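Side-chain contacts in Cas13d (uncultured Ruminococcus sp, PDB 6IV9), which binds a CRISPR RNA and, through its two HEPN domains, matures that guide and cleaves target RNA: residues A184-N189 with G511-D516; V739-R744 with Q911-N916. The protein carries 2 engineered substitutions. All coordinates share one frame; numbering follows the deposited sequence.

Contact 1 of 2, residues A184-N189 with G511-D516; sequences AVYVTN and GKEIND. With nucleotides of chain B.
Tyr186 reaches from helix 168-197 to the first turns of helix 511-535, where it meets Glu513 and Asp516. The segments run roughly antiparallel, their axes crossing at -152° and 11.6 Å apart, a spacing that the long tyrosine side chain spans. Its polar contact is a hydrogen bond from Tyr186 OH to Asp516 OD2, at 2.4 Å, a length too short to be taken literally. The carboxylate oxygen lies at the edge of the ring, in its plane, while the carboxylate itself is turned 65° against that plane. Asp516 can offer OD2 there because its CG stands anti to the backbone N (chi1 -177°).

Apolar packing completes the approach: CB of Glu513 comes obliquely to the ring, 3.7 Å from Tyr186 CE1, with CG beside it. Within helix 168-197, Val185 CG1 sits over the centre of one ring face. The buried carboxylate of Glu513 is held by Lys637, through a salt bridge, and by the hydroxyl of Tyr638, which join helix 630-638 to this pair.

Phosphate binding falls to other side chains of helix 511-535. Lys512 NZ bonds to OP2 of G36 of chain B at 2.9 Å, and Asn515 ND2 gives OP1 of C35 of chain B a nearly straight hydrogen bond of 2.8 Å.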
ATOM      1  N   ALA A 184      -0.391   0.596 -10.691  1.00 22.02           N
ATOM      2  CA  ALA A 184      -1.206   1.665 -11.296  1.00 19.61           C
ATOM      3  C   ALA A 184      -1.680   2.630 -10.201  1.00 21.45           C
ATOM      4  O   ALA A 184      -1.677   3.820 -10.423  1.00 21.97           O
ATOM      5  CB  ALA A 184      -2.362   1.070 -12.036  1.00 23.66           C
ATOM      6  N   VAL A 185      -2.082   2.102  -9.057  1.00 22.18           N
ATOM      7  CA  VAL A 185      -2.532   2.988  -7.954  1.00 22.88           C
ATOM      8  C   VAL A 185      -1.371   3.868  -7.478  1.00 21.77           C
ATOM      9  O   VAL A 185      -1.529   5.046  -7.423  1.00 21.28           O
ATOM     10  CB  VAL A 185      -3.030   2.133  -6.778  1.00 24.10           C
ATOM     11  CG1 VAL A 185      -3.157   2.954  -5.518  1.00 26.30           C
ATOM     12  CG2 VAL A 185      -4.315   1.401  -7.089  1.00 24.02           C
ATOM     13  N   TYR A 186      -0.238   3.265  -7.153  1.00 19.19           N
ATOM     14  CA  TYR A 186       0.908   4.035  -6.606  1.00 23.09           C
ATOM     15  C   TYR A 186       1.525   5.016  -7.602  1.00 24.14           C
ATOM     16  O   TYR A 186       1.841   6.091  -7.198  1.00 22.05           O
ATOM     17  CB  TYR A 186       1.828   3.154  -5.760  1.00 22.38           C
ATOM     18  CG  TYR A 186       1.096   2.753  -4.518  1.00 22.89           C
ATOM     19  CD1 TYR A 186       0.860   3.668  -3.514  1.00 30.66           C
ATOM     20  CD2 TYR A 186       0.511   1.516  -4.418  1.00 23.55           C
ATOM     21  CE1 TYR A 186       0.124   3.332  -2.400  1.00 32.69           C
ATOM     22  CE2 TYR A 186      -0.210   1.153  -3.301  1.00 27.68           C
ATOM     23  CZ  TYR A 186      -0.412   2.066  -2.292  1.00 32.23           C
ATOM     24  OH  TYR A 186      -1.155   1.723  -1.214  1.00 34.45           O
ATOM     25  N   VAL A 187       1.714   4.628  -8.855  1.00 22.53           N
ATOM     26  CA  VAL A 187       2.276   5.617  -9.818  1.00 23.99           C
ATOM     27  C   VAL A 187       1.287   6.767 -10.000  1.00 23.32           C
ATOM     28  O   VAL A 187       1.712   7.877 -10.149  1.00 23.83           O
ATOM     29  CB  VAL A 187       2.735   5.015 -11.154  1.00 28.10           C
ATOM     30  CG1 VAL A 187       3.864   4.030 -10.951  1.00 36.65           C
ATOM     31  CG2 VAL A 187       1.603   4.410 -11.936  1.00 28.01           C
ATOM     32  N   THR A 188      -0.001   6.469 -10.002  1.00 23.24           N
ATOM     33  CA  THR A 188      -0.979   7.562 -10.162  1.00 22.13           C
ATOM     34  C   THR A 188      -0.831   8.524  -8.982  1.00 22.14           C
ATOM     35  O   THR A 188      -0.776   9.703  -9.196  1.00 24.15           O
ATOM     36  CB  THR A 188      -2.407   7.019 -10.270  1.00 23.43           C
ATOM     37  OG1 THR A 188      -2.521   6.280 -11.473  1.00 25.07           O
ATOM     38  CG2 THR A 188      -3.438   8.123 -10.262  1.00 25.99           C
ATOM     39  N   ASN A 189      -0.739   7.994  -7.776  1.00 22.05           N
ATOM     40  CA  ASN A 189      -0.595   8.852  -6.579  1.00 22.12           C
ATOM     41  C   ASN A 189       0.727   9.629  -6.623  1.00 24.14           C
ATOM     42  O   ASN A 189       0.719  10.783  -6.292  1.00 22.63           O
ATOM     43  CB  ASN A 189      -0.686   8.029  -5.300  1.00 21.29           C
ATOM     44  CG  ASN A 189      -2.079   7.509  -5.051  1.00 24.06           C
ATOM     45  OD1 ASN A 189      -2.996   7.882  -5.735  1.00 24.28           O
ATOM     46  ND2 ASN A 189      -2.231   6.652  -4.070  1.00 26.07           N
ATOM     47  N   GLY A 511       4.630   5.260   5.261  1.00 24.57           N
ATOM     48  CA  GLY A 511       4.841   3.890   5.747  1.00 30.21           C
ATOM     49  C   GLY A 511       3.677   2.985   5.396  1.00 29.04           C
ATOM     50  O   GLY A 511       3.913   1.849   5.071  1.00 25.88           O
ATOM     51  N   LYS A 512       2.448   3.478   5.496  1.00 23.71           N
ATOM     52  CA  LYS A 512       1.276   2.642   5.152  1.00 23.90           C
ATOM     53  C   LYS A 512       1.281   2.306   3.663  1.00 22.97           C
ATOM     54  O   LYS A 512       0.885   1.231   3.310  1.00 23.58           O
ATOM     55  CB  LYS A 512      -0.012   3.325   5.604  1.00 29.50           C
ATOM     56  CG  LYS A 512      -0.259   3.167   7.088  1.00 34.92           C
ATOM     57  CD  LYS A 512      -1.457   3.866   7.590  1.00 41.70           C
ATOM     58  CE  LYS A 512      -1.596   3.704   9.082  1.00 43.07           C
ATOM     59  NZ  LYS A 512      -1.398   2.308   9.511  1.00 41.36           N
ATOM     60  N   GLU A 513       1.635   3.276   2.839  1.00 20.91           N
ATOM     61  CA  GLU A 513       1.697   3.069   1.379  1.00 21.74           C
ATOM     62  C   GLU A 513       2.790   2.039   1.078  1.00 22.42           C
ATOM     63  O   GLU A 513       2.579   1.186   0.254  1.00 24.45           O
ATOM     64  CB  GLU A 513       1.923   4.405   0.679  1.00 26.04           C
ATOM     65  CG  GLU A 513       0.749   5.354   0.755  1.00 24.16           C
ATOM     66  CD  GLU A 513       1.018   6.693   0.099  1.00 27.73           C
ATOM     67  OE1 GLU A 513       2.024   7.283   0.406  1.00 26.79           O
ATOM     68  OE2 GLU A 513       0.220   7.097  -0.713  1.00 31.06           O
ATOM     69  N   ILE A 514       3.919   2.143   1.752  1.00 20.52           N
ATOM     70  CA  ILE A 514       5.016   1.166   1.535  1.00 20.45           C
ATOM     71  C   ILE A 514       4.499  -0.219   1.928  1.00 23.98           C
ATOM     72  O   ILE A 514       4.684  -1.131   1.178  1.00 23.37           O
ATOM     73  CB  ILE A 514       6.228   1.564   2.390  1.00 22.14           C
ATOM     74  CG1 ILE A 514       6.876   2.850   1.884  1.00 23.46           C
ATOM     75  CG2 ILE A 514       7.219   0.422   2.506  1.00 22.38           C
ATOM     76  CD1 ILE A 514       7.911   3.416   2.804  1.00 23.35           C
ATOM     77  N   ASN A 515       3.832  -0.327   3.070  1.00 22.81           N
ATOM     78  CA  ASN A 515       3.336  -1.640   3.535  1.00 21.31           C
ATOM     79  C   ASN A 515       2.336  -2.206   2.535  1.00 24.51           C
ATOM     80  O   ASN A 515       2.446  -3.346   2.209  1.00 21.86           O
ATOM     81  CB  ASN A 515       2.681  -1.524   4.905  1.00 22.85           C
ATOM     82  CG  ASN A 515       3.720  -1.398   5.989  1.00 26.47           C
ATOM     83  OD1 ASN A 515       4.866  -1.711   5.749  1.00 29.53           O
ATOM     84  ND2 ASN A 515       3.325  -0.948   7.161  1.00 26.43           N
ATOM     85  N   ASP A 516       1.409  -1.380   2.083  1.00 22.44           N
ATOM     86  CA  ASP A 516       0.385  -1.868   1.136  1.00 24.75           C
ATOM     87  C   ASP A 516       1.026  -2.309  -0.183  1.00 24.76           C
ATOM     88  O   ASP A 516       0.762  -3.405  -0.608  1.00 23.99           O
ATOM     89  CB  ASP A 516      -0.612  -0.752   0.861  1.00 24.61           C
ATOM     90  CG  ASP A 516      -1.737  -1.181  -0.050  1.00 31.77           C
ATOM     91  OD1 ASP A 516      -2.279  -2.232   0.182  1.00 33.96           O
ATOM     92  OD2 ASP A 516      -2.058  -0.438  -0.950  1.00 36.28           O
TER
ATOM     93  P     U B  34       3.942  -6.697   8.832  1.00 26.37           P
ATOM     94  OP1   U B  34       5.067  -5.747   9.051  1.00 25.68           O
ATOM     95  OP2   U B  34       3.081  -7.106   9.919  1.00 26.20           O
ATOM     96  O5'   U B  34       3.037  -6.107   7.695  1.00 25.17           O
ATOM     97  C5'   U B  34       1.889  -5.296   7.988  1.00 27.44           C
ATOM     98  C4'   U B  34       1.130  -5.047   6.716  1.00 24.15           C
ATOM     99  O4'   U B  34       0.574  -6.258   6.163  1.00 23.64           O
ATOM    100  C3'   U B  34      -0.069  -4.118   6.847  1.00 23.49           C
ATOM    101  O3'   U B  34       0.451  -2.780   6.850  1.00 25.17           O
ATOM    102  C2'   U B  34      -0.837  -4.465   5.581  1.00 24.50           C
ATOM    103  O2'   U B  34      -0.247  -3.818   4.462  1.00 25.19           O
ATOM    104  C1'   U B  34      -0.663  -5.983   5.551  1.00 25.70           C
ATOM    105  N1    U B  34      -1.704  -6.707   6.306  1.00 27.86           N
ATOM    106  C2    U B  34      -2.944  -6.734   5.712  1.00 29.99           C
ATOM    107  O2    U B  34      -3.176  -6.183   4.652  1.00 29.89           O
ATOM    108  N3    U B  34      -3.900  -7.399   6.412  1.00 34.58           N
ATOM    109  C4    U B  34      -3.756  -8.033   7.621  1.00 33.18           C
ATOM    110  O4    U B  34      -4.703  -8.645   8.080  1.00 35.62           O
ATOM    111  C5    U B  34      -2.436  -7.992   8.167  1.00 32.08           C
ATOM    112  C6    U B  34      -1.480  -7.316   7.514  1.00 29.16           C
ATOM    113  P     C B  35      -0.260  -1.621   7.803  1.00 27.78           P
ATOM    114  OP1   C B  35       0.591  -0.428   7.690  1.00 28.06           O
ATOM    115  OP2   C B  35      -0.546  -2.182   9.095  1.00 26.87           O
ATOM    116  O5'   C B  35      -1.691  -1.505   7.176  1.00 26.22           O
ATOM    117  C5'   C B  35      -1.806  -0.914   5.849  1.00 26.02           C
ATOM    118  C4'   C B  35      -3.224  -1.026   5.356  1.00 26.66           C
ATOM    119  O4'   C B  35      -3.554  -2.412   5.271  1.00 28.88           O
ATOM    120  C3'   C B  35      -4.292  -0.436   6.279  1.00 26.92           C
ATOM    121  O3'   C B  35      -4.343   0.948   6.032  1.00 24.57           O
ATOM    122  C2'   C B  35      -5.531  -1.208   5.858  1.00 29.12           C
ATOM    123  O2'   C B  35      -6.095  -0.746   4.663  1.00 30.59           O
ATOM    124  C1'   C B  35      -4.923  -2.582   5.598  1.00 32.50           C
ATOM    125  N1    C B  35      -5.027  -3.495   6.738  1.00 28.96           N
ATOM    126  C2    C B  35      -6.241  -4.160   6.878  1.00 35.40           C
ATOM    127  O2    C B  35      -7.120  -3.938   6.054  1.00 33.36           O
ATOM    128  N3    C B  35      -6.385  -5.075   7.853  1.00 34.42           N
ATOM    129  C4    C B  35      -5.418  -5.238   8.754  1.00 39.80           C
ATOM    130  N4    C B  35      -5.621  -6.113   9.738  1.00 50.54           N
ATOM    131  C5    C B  35      -4.182  -4.535   8.666  1.00 38.38           C
ATOM    132  C6    C B  35      -4.053  -3.640   7.679  1.00 34.16           C
ATOM    133  P     G B  36      -4.699   1.955   7.200  1.00 26.17           P
ATOM    134  OP1   G B  36      -4.494   3.346   6.690  1.00 26.89           O
ATOM    135  OP2   G B  36      -3.965   1.529   8.441  1.00 24.98           O
ATOM    136  O5'   G B  36      -6.182   1.586   7.557  1.00 28.38           O
ATOM    137  C5'   G B  36      -7.224   1.897   6.621  1.00 31.90           C
ATOM    138  C4'   G B  36      -8.525   1.283   7.071  1.00 29.76           C
ATOM    139  O4'   G B  36      -8.396  -0.145   7.121  1.00 30.27           O
ATOM    140  C3'   G B  36      -8.987   1.699   8.463  1.00 27.40           C
ATOM    141  O3'   G B  36      -9.802   2.865   8.457  1.00 29.98           O
ATOM    142  C2'   G B  36      -9.775   0.501   8.938  1.00 28.93           C
ATOM    143  O2'   G B  36     -11.080   0.487   8.387  1.00 33.17           O
ATOM    144  C1'   G B  36      -9.059  -0.652   8.242  1.00 29.79           C
ATOM    145  N9    G B  36      -8.101  -1.287   9.110  1.00 29.62           N
ATOM    146  C8    G B  36      -6.857  -0.832   9.474  1.00 28.84           C
ATOM    147  N7    G B  36      -6.253  -1.625  10.315  1.00 32.08           N
ATOM    148  C5    G B  36      -7.168  -2.633  10.545  1.00 30.64           C
ATOM    149  C6    G B  36      -7.074  -3.775  11.364  1.00 39.89           C
ATOM    150  O6    G B  36      -6.132  -4.132  12.076  1.00 37.51           O
ATOM    151  N1    G B  36      -8.217  -4.553  11.282  1.00 40.37           N
ATOM    152  C2    G B  36      -9.313  -4.262  10.517  1.00 40.83           C
ATOM    153  N2    G B  36     -10.313  -5.137  10.564  1.00 49.89           N
ATOM    154  N3    G B  36      -9.416  -3.196   9.750  1.00 41.31           N
ATOM    155  C4    G B  36      -8.315  -2.430   9.815  1.00 32.73           C
TER

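Contact 2 of 2, residues V739-R744 with Q911-N916; sequences VNVNAR and QLFDRN. With nucleotides of chain B.
Arg744 folds back on itself at chi2 (-74°) and chi3 (-72°), which brings its guanidinium over the ring of Phe913, whose CG stands anti to the backbone N. The two flat groups lie 12° from parallel with centres 4.3 Å apart, a stacked cation-pi pair in which NH1 sits over the middle of the ring. Nearer the backbone, Arg744 CG packs on Phe913 CZ at 3.7 Å, and Val741 CG1 comes obliquely to the same ring carbon.

The guanidinium also grips the backbone end-on: NH1 and NH2 both donate to Phe913 O, at 3.0 and 3.1 Å, with NH2 on a lone pair in the carbonyl plane and NH1 above that plane. Helix 713-760 is thus joined to the 911-916 segment near the C terminus, and together they make a pocket for the base of A27 of chain B. The adenine lies between two arginines, Arg744 on one face and Arg915 on the other. Replacing Arg744 by alanine removes both donors to Phe913 O, and the adenine would probably lose its cover on that face, as would the Phe913 ring.

The base edge is read by Asp914 and Arg915. The backbone N of Arg915 donates to N1 of A27 of chain B, while N6 of the same base donates to Asp914 OD1 at 2.8 Å; OD1 also accepts from Asn916 N, closing an Asx turn.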
ATOM      1  N   VAL A 739      -7.939   9.646  -0.635  1.00 19.42           N
ATOM      2  CA  VAL A 739      -6.931   9.139  -1.605  1.00 20.36           C
ATOM      3  C   VAL A 739      -7.172   7.636  -1.791  1.00 19.16           C
ATOM      4  O   VAL A 739      -7.121   7.170  -2.900  1.00 21.79           O
ATOM      5  CB  VAL A 739      -5.503   9.425  -1.111  1.00 21.05           C
ATOM      6  CG1 VAL A 739      -4.463   8.675  -1.918  1.00 24.13           C
ATOM      7  CG2 VAL A 739      -5.204  10.908  -1.083  1.00 22.59           C
ATOM      8  N   ASN A 740      -7.453   6.941  -0.699  1.00 20.54           N
ATOM      9  CA  ASN A 740      -7.726   5.484  -0.691  1.00 21.12           C
ATOM     10  C   ASN A 740      -9.011   5.173  -1.463  1.00 21.31           C
ATOM     11  O   ASN A 740      -9.034   4.204  -2.163  1.00 21.21           O
ATOM     12  CB  ASN A 740      -7.690   4.895   0.714  1.00 21.65           C
ATOM     13  CG  ASN A 740      -6.298   4.864   1.304  1.00 23.31           C
ATOM     14  OD1 ASN A 740      -5.327   5.085   0.616  1.00 27.63           O
ATOM     15  ND2 ASN A 740      -6.208   4.607   2.586  1.00 24.52           N
ATOM     16  N   VAL A 741     -10.048   5.979  -1.295  1.00 20.61           N
ATOM     17  CA  VAL A 741     -11.292   5.761  -2.085  1.00 22.24           C
ATOM     18  C   VAL A 741     -10.959   5.969  -3.563  1.00 20.95           C
ATOM     19  O   VAL A 741     -11.360   5.196  -4.379  1.00 19.65           O
ATOM     20  CB  VAL A 741     -12.406   6.736  -1.680  1.00 20.96           C
ATOM     21  CG1 VAL A 741     -13.541   6.698  -2.673  1.00 22.01           C
ATOM     22  CG2 VAL A 741     -12.899   6.500  -0.271  1.00 23.25           C
ATOM     23  N   ASN A 742     -10.174   6.991  -3.857  1.00 21.22           N
ATOM     24  CA  ASN A 742      -9.823   7.315  -5.259  1.00 20.15           C
ATOM     25  C   ASN A 742      -9.072   6.151  -5.900  1.00 18.66           C
ATOM     26  O   ASN A 742      -9.294   5.871  -7.047  1.00 19.38           O
ATOM     27  CB  ASN A 742      -8.982   8.576  -5.381  1.00 19.33           C
ATOM     28  CG  ASN A 742      -8.900   9.014  -6.825  1.00 22.67           C
ATOM     29  OD1 ASN A 742      -9.878   9.476  -7.379  1.00 21.80           O
ATOM     30  ND2 ASN A 742      -7.756   8.822  -7.441  1.00 23.03           N
ATOM     31  N   ALA A 743      -8.249   5.475  -5.116  1.00 19.07           N
ATOM     32  CA  ALA A 743      -7.418   4.355  -5.597  1.00 18.71           C
ATOM     33  C   ALA A 743      -8.303   3.251  -6.192  1.00 21.74           C
ATOM     34  O   ALA A 743      -7.904   2.653  -7.156  1.00 19.96           O
ATOM     35  CB  ALA A 743      -6.585   3.843  -4.460  1.00 21.24           C
ATOM     36  N   ARG A 744      -9.483   3.019  -5.630  1.00 19.64           N
ATOM     37  CA  ARG A 744     -10.381   1.952  -6.138  1.00 21.72           C
ATOM     38  C   ARG A 744     -10.789   2.275  -7.576  1.00 21.79           C
ATOM     39  O   ARG A 744     -10.942   1.372  -8.347  1.00 20.35           O
ATOM     40  CB  ARG A 744     -11.613   1.825  -5.241  1.00 19.90           C
ATOM     41  CG  ARG A 744     -11.305   1.373  -3.828  1.00 21.40           C
ATOM     42  CD  ARG A 744     -10.956  -0.090  -3.843  1.00 21.73           C
ATOM     43  NE  ARG A 744     -12.118  -0.905  -4.074  1.00 21.25           N
ATOM     44  CZ  ARG A 744     -13.108  -1.045  -3.217  1.00 22.41           C
ATOM     45  NH1 ARG A 744     -12.990  -0.602  -1.989  1.00 22.61           N
ATOM     46  NH2 ARG A 744     -14.213  -1.647  -3.585  1.00 23.43           N
ATOM     47  N   GLN A 911     -22.933   0.417   0.352  1.00 26.82           N
ATOM     48  CA  GLN A 911     -22.931  -0.721   1.303  1.00 28.16           C
ATOM     49  C   GLN A 911     -21.927  -1.802   0.893  1.00 27.41           C
ATOM     50  O   GLN A 911     -21.516  -2.520   1.753  1.00 29.56           O
ATOM     51  CB  GLN A 911     -24.340  -1.255   1.545  1.00 31.83           C
ATOM     52  CG  GLN A 911     -25.337  -0.157   1.863  1.00 40.70           C
ATOM     53  CD  GLN A 911     -26.111   0.258   0.635  1.00 50.29           C
ATOM     54  OE1 GLN A 911     -25.769   1.200  -0.052  1.00 33.99           O
ATOM     55  NE2 GLN A 911     -27.180  -0.475   0.354  1.00 62.52           N
ATOM     56  N   LEU A 912     -21.647  -1.949  -0.391  1.00 24.41           N
ATOM     57  CA  LEU A 912     -20.725  -3.009  -0.862  1.00 25.85           C
ATOM     58  C   LEU A 912     -19.294  -2.493  -1.016  1.00 27.50           C
ATOM     59  O   LEU A 912     -18.426  -3.287  -1.264  1.00 27.98           O
ATOM     60  CB  LEU A 912     -21.216  -3.469  -2.231  1.00 24.55           C
ATOM     61  CG  LEU A 912     -22.602  -4.095  -2.268  1.00 27.04           C
ATOM     62  CD1 LEU A 912     -22.905  -4.629  -3.641  1.00 26.61           C
ATOM     63  CD2 LEU A 912     -22.720  -5.184  -1.233  1.00 29.37           C
ATOM     64  N   PHE A 913     -19.094  -1.194  -0.908  1.00 23.04           N
ATOM     65  CA  PHE A 913     -17.777  -0.611  -1.244  1.00 23.21           C
ATOM     66  C   PHE A 913     -16.611  -1.007  -0.332  1.00 23.98           C
ATOM     67  O   PHE A 913     -15.592  -1.420  -0.850  1.00 24.25           O
ATOM     68  CB  PHE A 913     -17.911   0.903  -1.307  1.00 24.90           C
ATOM     69  CG  PHE A 913     -16.632   1.620  -1.616  1.00 23.49           C
ATOM     70  CD1 PHE A 913     -16.159   1.698  -2.906  1.00 21.67           C
ATOM     71  CD2 PHE A 913     -15.903   2.214  -0.611  1.00 25.56           C
ATOM     72  CE1 PHE A 913     -14.984   2.368  -3.177  1.00 24.30           C
ATOM     73  CE2 PHE A 913     -14.734   2.888  -0.892  1.00 26.35           C
ATOM     74  CZ  PHE A 913     -14.270   2.951  -2.173  1.00 24.09           C
ATOM     75  N   ASP A 914     -16.778  -0.880   0.968  1.00 24.33           N
ATOM     76  CA  ASP A 914     -15.652  -1.117   1.896  1.00 25.93           C
ATOM     77  C   ASP A 914     -15.776  -2.472   2.589  1.00 28.95           C
ATOM     78  O   ASP A 914     -16.729  -2.691   3.287  1.00 28.26           O
ATOM     79  CB  ASP A 914     -15.601  -0.002   2.930  1.00 30.66           C
ATOM     80  CG  ASP A 914     -14.265   0.130   3.626  1.00 36.37           C
ATOM     81  OD1 ASP A 914     -13.601  -0.861   3.814  1.00 27.89           O
ATOM     82  OD2 ASP A 914     -13.932   1.243   3.972  1.00 47.84           O
ATOM     83  N   ARG A 915     -14.740  -3.293   2.469  1.00 24.16           N
ATOM     84  CA  ARG A 915     -14.712  -4.633   3.101  1.00 27.32           C
ATOM     85  C   ARG A 915     -14.741  -4.503   4.627  1.00 28.84           C
ATOM     86  O   ARG A 915     -15.145  -5.439   5.257  1.00 35.34           O
ATOM     87  CB  ARG A 915     -13.500  -5.441   2.634  1.00 30.08           C
ATOM     88  CG  ARG A 915     -12.175  -4.942   3.172  1.00 32.16           C
ATOM     89  CD  ARG A 915     -10.942  -5.574   2.557  1.00 37.15           C
ATOM     90  NE  ARG A 915      -9.766  -4.853   3.010  1.00 43.99           N
ATOM     91  CZ  ARG A 915      -8.645  -4.674   2.325  1.00 46.01           C
ATOM     92  NH1 ARG A 915      -8.499  -5.188   1.121  1.00 39.41           N
ATOM     93  NH2 ARG A 915      -7.665  -3.977   2.858  1.00 40.39           N
ATOM     94  N   ASN A 916     -14.309  -3.369   5.162  1.00 30.94           N
ATOM     95  CA  ASN A 916     -14.222  -3.152   6.631  1.00 36.23           C
ATOM     96  C   ASN A 916     -15.498  -2.542   7.207  1.00 42.87           C
ATOM     97  O   ASN A 916     -15.537  -2.332   8.407  1.00 47.09           O
ATOM     98  CB  ASN A 916     -13.069  -2.222   6.975  1.00 40.44           C
ATOM     99  CG  ASN A 916     -11.744  -2.779   6.531  1.00 39.79           C
ATOM    100  OD1 ASN A 916     -11.397  -3.890   6.877  1.00 46.02           O
ATOM    101  ND2 ASN A 916     -11.028  -2.021   5.731  1.00 46.65           N
TER
ATOM    102  P     A B  27     -10.929  -4.665  -8.126  1.00 25.82           P
ATOM    103  OP1   A B  27     -11.185  -3.282  -8.649  1.00 26.98           O
ATOM    104  OP2   A B  27     -10.332  -5.631  -9.047  1.00 23.57           O
ATOM    105  O5'   A B  27      -9.935  -4.752  -6.912  1.00 22.75           O
ATOM    106  C5'   A B  27     -10.156  -3.835  -5.820  1.00 23.93           C
ATOM    107  C4'   A B  27      -9.118  -4.044  -4.786  1.00 22.04           C
ATOM    108  O4'   A B  27      -9.301  -3.111  -3.721  1.00 22.75           O
ATOM    109  C3'   A B  27      -9.177  -5.409  -4.100  1.00 24.77           C
ATOM    110  O3'   A B  27      -8.116  -6.235  -4.535  1.00 27.72           O
ATOM    111  C2'   A B  27      -8.982  -5.096  -2.604  1.00 26.70           C
ATOM    112  O2'   A B  27      -7.944  -5.874  -2.024  1.00 24.07           O
ATOM    113  C1'   A B  27      -8.632  -3.599  -2.626  1.00 24.37           C
ATOM    114  N9    A B  27      -9.068  -2.873  -1.444  1.00 26.17           N
ATOM    115  C8    A B  27      -8.248  -2.094  -0.671  1.00 28.79           C
ATOM    116  N7    A B  27      -8.828  -1.615   0.395  1.00 27.55           N
ATOM    117  C5    A B  27     -10.130  -2.095   0.313  1.00 27.22           C
ATOM    118  C6    A B  27     -11.258  -1.916   1.133  1.00 31.59           C
ATOM    119  N6    A B  27     -11.245  -1.197   2.261  1.00 30.31           N
ATOM    120  N1    A B  27     -12.400  -2.558   0.784  1.00 25.34           N
ATOM    121  C2    A B  27     -12.406  -3.273  -0.345  1.00 26.20           C
ATOM    122  N3    A B  27     -11.428  -3.463  -1.225  1.00 23.56           N
ATOM    123  C4    A B  27     -10.298  -2.854  -0.826  1.00 25.22           C
ATOM    124  P     G B  36      -4.699   1.955   7.200  1.00 26.17           P
ATOM    125  OP1   G B  36      -4.494   3.346   6.690  1.00 26.89           O
ATOM    126  OP2   G B  36      -3.965   1.529   8.441  1.00 24.98           O
ATOM    127  O5'   G B  36      -6.182   1.586   7.557  1.00 28.38           O
ATOM    128  C5'   G B  36      -7.224   1.897   6.621  1.00 31.90           C
ATOM    129  C4'   G B  36      -8.525   1.283   7.071  1.00 29.76           C
ATOM    130  O4'   G B  36      -8.396  -0.145   7.121  1.00 30.27           O
ATOM    131  C3'   G B  36      -8.987   1.699   8.463  1.00 27.40           C
ATOM    132  O3'   G B  36      -9.802   2.865   8.457  1.00 29.98           O
ATOM    133  C2'   G B  36      -9.775   0.501   8.938  1.00 28.93           C
ATOM    134  O2'   G B  36     -11.080   0.487   8.387  1.00 33.17           O
ATOM    135  C1'   G B  36      -9.059  -0.652   8.242  1.00 29.79           C
ATOM    136  N9    G B  36      -8.101  -1.287   9.110  1.00 29.62           N
ATOM    137  C8    G B  36      -6.857  -0.832   9.474  1.00 28.84           C
ATOM    138  N7    G B  36      -6.253  -1.625  10.315  1.00 32.08           N
ATOM    139  C5    G B  36      -7.168  -2.633  10.545  1.00 30.64           C
ATOM    140  C6    G B  36      -7.074  -3.775  11.364  1.00 39.89           C
ATOM    141  O6    G B  36      -6.132  -4.132  12.076  1.00 37.51           O
ATOM    142  N1    G B  36      -8.217  -4.553  11.282  1.00 40.37           N
ATOM    143  C2    G B  36      -9.313  -4.262  10.517  1.00 40.83           C
ATOM    144  N2    G B  36     -10.313  -5.137  10.564  1.00 49.89           N
ATOM    145  N3    G B  36      -9.416  -3.196   9.750  1.00 41.31           N
ATOM    146  C4    G B  36      -8.315  -2.430   9.815  1.00 32.73           C
ATOM    147  P     C B   1     -27.874  -5.835  -2.577  0.19 71.63           P
ATOM    148  OP1   C B   1     -26.963  -5.937  -3.751  1.00 50.94           O
ATOM    149  OP2   C B   1     -28.505  -4.524  -2.260  1.00 59.85           O
ATOM    150  O5'   C B   1     -27.091  -6.251  -1.254  1.00 74.35           O
ATOM    151  C5'   C B   1     -27.252  -7.515  -0.558  1.00 75.19           C
ATOM    152  C4'   C B   1     -25.985  -7.717   0.244  1.00 76.85           C
ATOM    153  O4'   C B   1     -25.686  -6.551   1.007  1.00 78.14           O
ATOM    154  C3'   C B   1     -25.818  -8.910   1.182  1.00 74.64           C
ATOM    155  O3'   C B   1     -24.853  -9.830   0.665  1.00 60.62           O
ATOM    156  C2'   C B   1     -25.260  -8.282   2.476  1.00 73.36           C
ATOM    157  O2'   C B   1     -24.033  -8.782   2.939  1.00 61.11           O
ATOM    158  C1'   C B   1     -24.793  -6.917   2.006  1.00 80.08           C
ATOM    159  N1    C B   1     -24.750  -5.834   2.995  1.00 92.42           N
ATOM    160  C2    C B   1     -25.882  -5.533   3.761  1.00 85.97           C
ATOM    161  O2    C B   1     -26.890  -6.248   3.653  1.00 69.72           O
ATOM    162  N3    C B   1     -25.834  -4.491   4.621  1.00 73.98           N
ATOM    163  C4    C B   1     -24.723  -3.757   4.717  1.00 83.60           C
ATOM    164  N4    C B   1     -24.711  -2.749   5.586  1.00 91.69           N
ATOM    165  C5    C B   1     -23.566  -4.036   3.940  1.00 79.12           C
ATOM    166  C6    C B   1     -23.629  -5.059   3.088  1.00 81.99           C
TER

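How the contacts relate
Followed from the N terminus, the chain passes two small antiparallel sheets before helix 168-197, where contact 1 opens; it closes a largely helical loop of 321 residues when helix 511-535 comes back to it. Contact 2 opens only afterwards, on the long helix 713-760, and its loop of 166 residues ends near the C terminus, at helix 910-913 and the loop that follows. The loops therefore follow in series, neither crossing nor enclosing the other. In space their centres are 15 Å apart, and helices 168-197 and 713-760 touch directly: Val185 CG1 lies 3.7 Å from Ala743 CB, and Asn189 packs on Val739. Both contacts border the RNA: G36 of chain B meets Lys512 and Asn916.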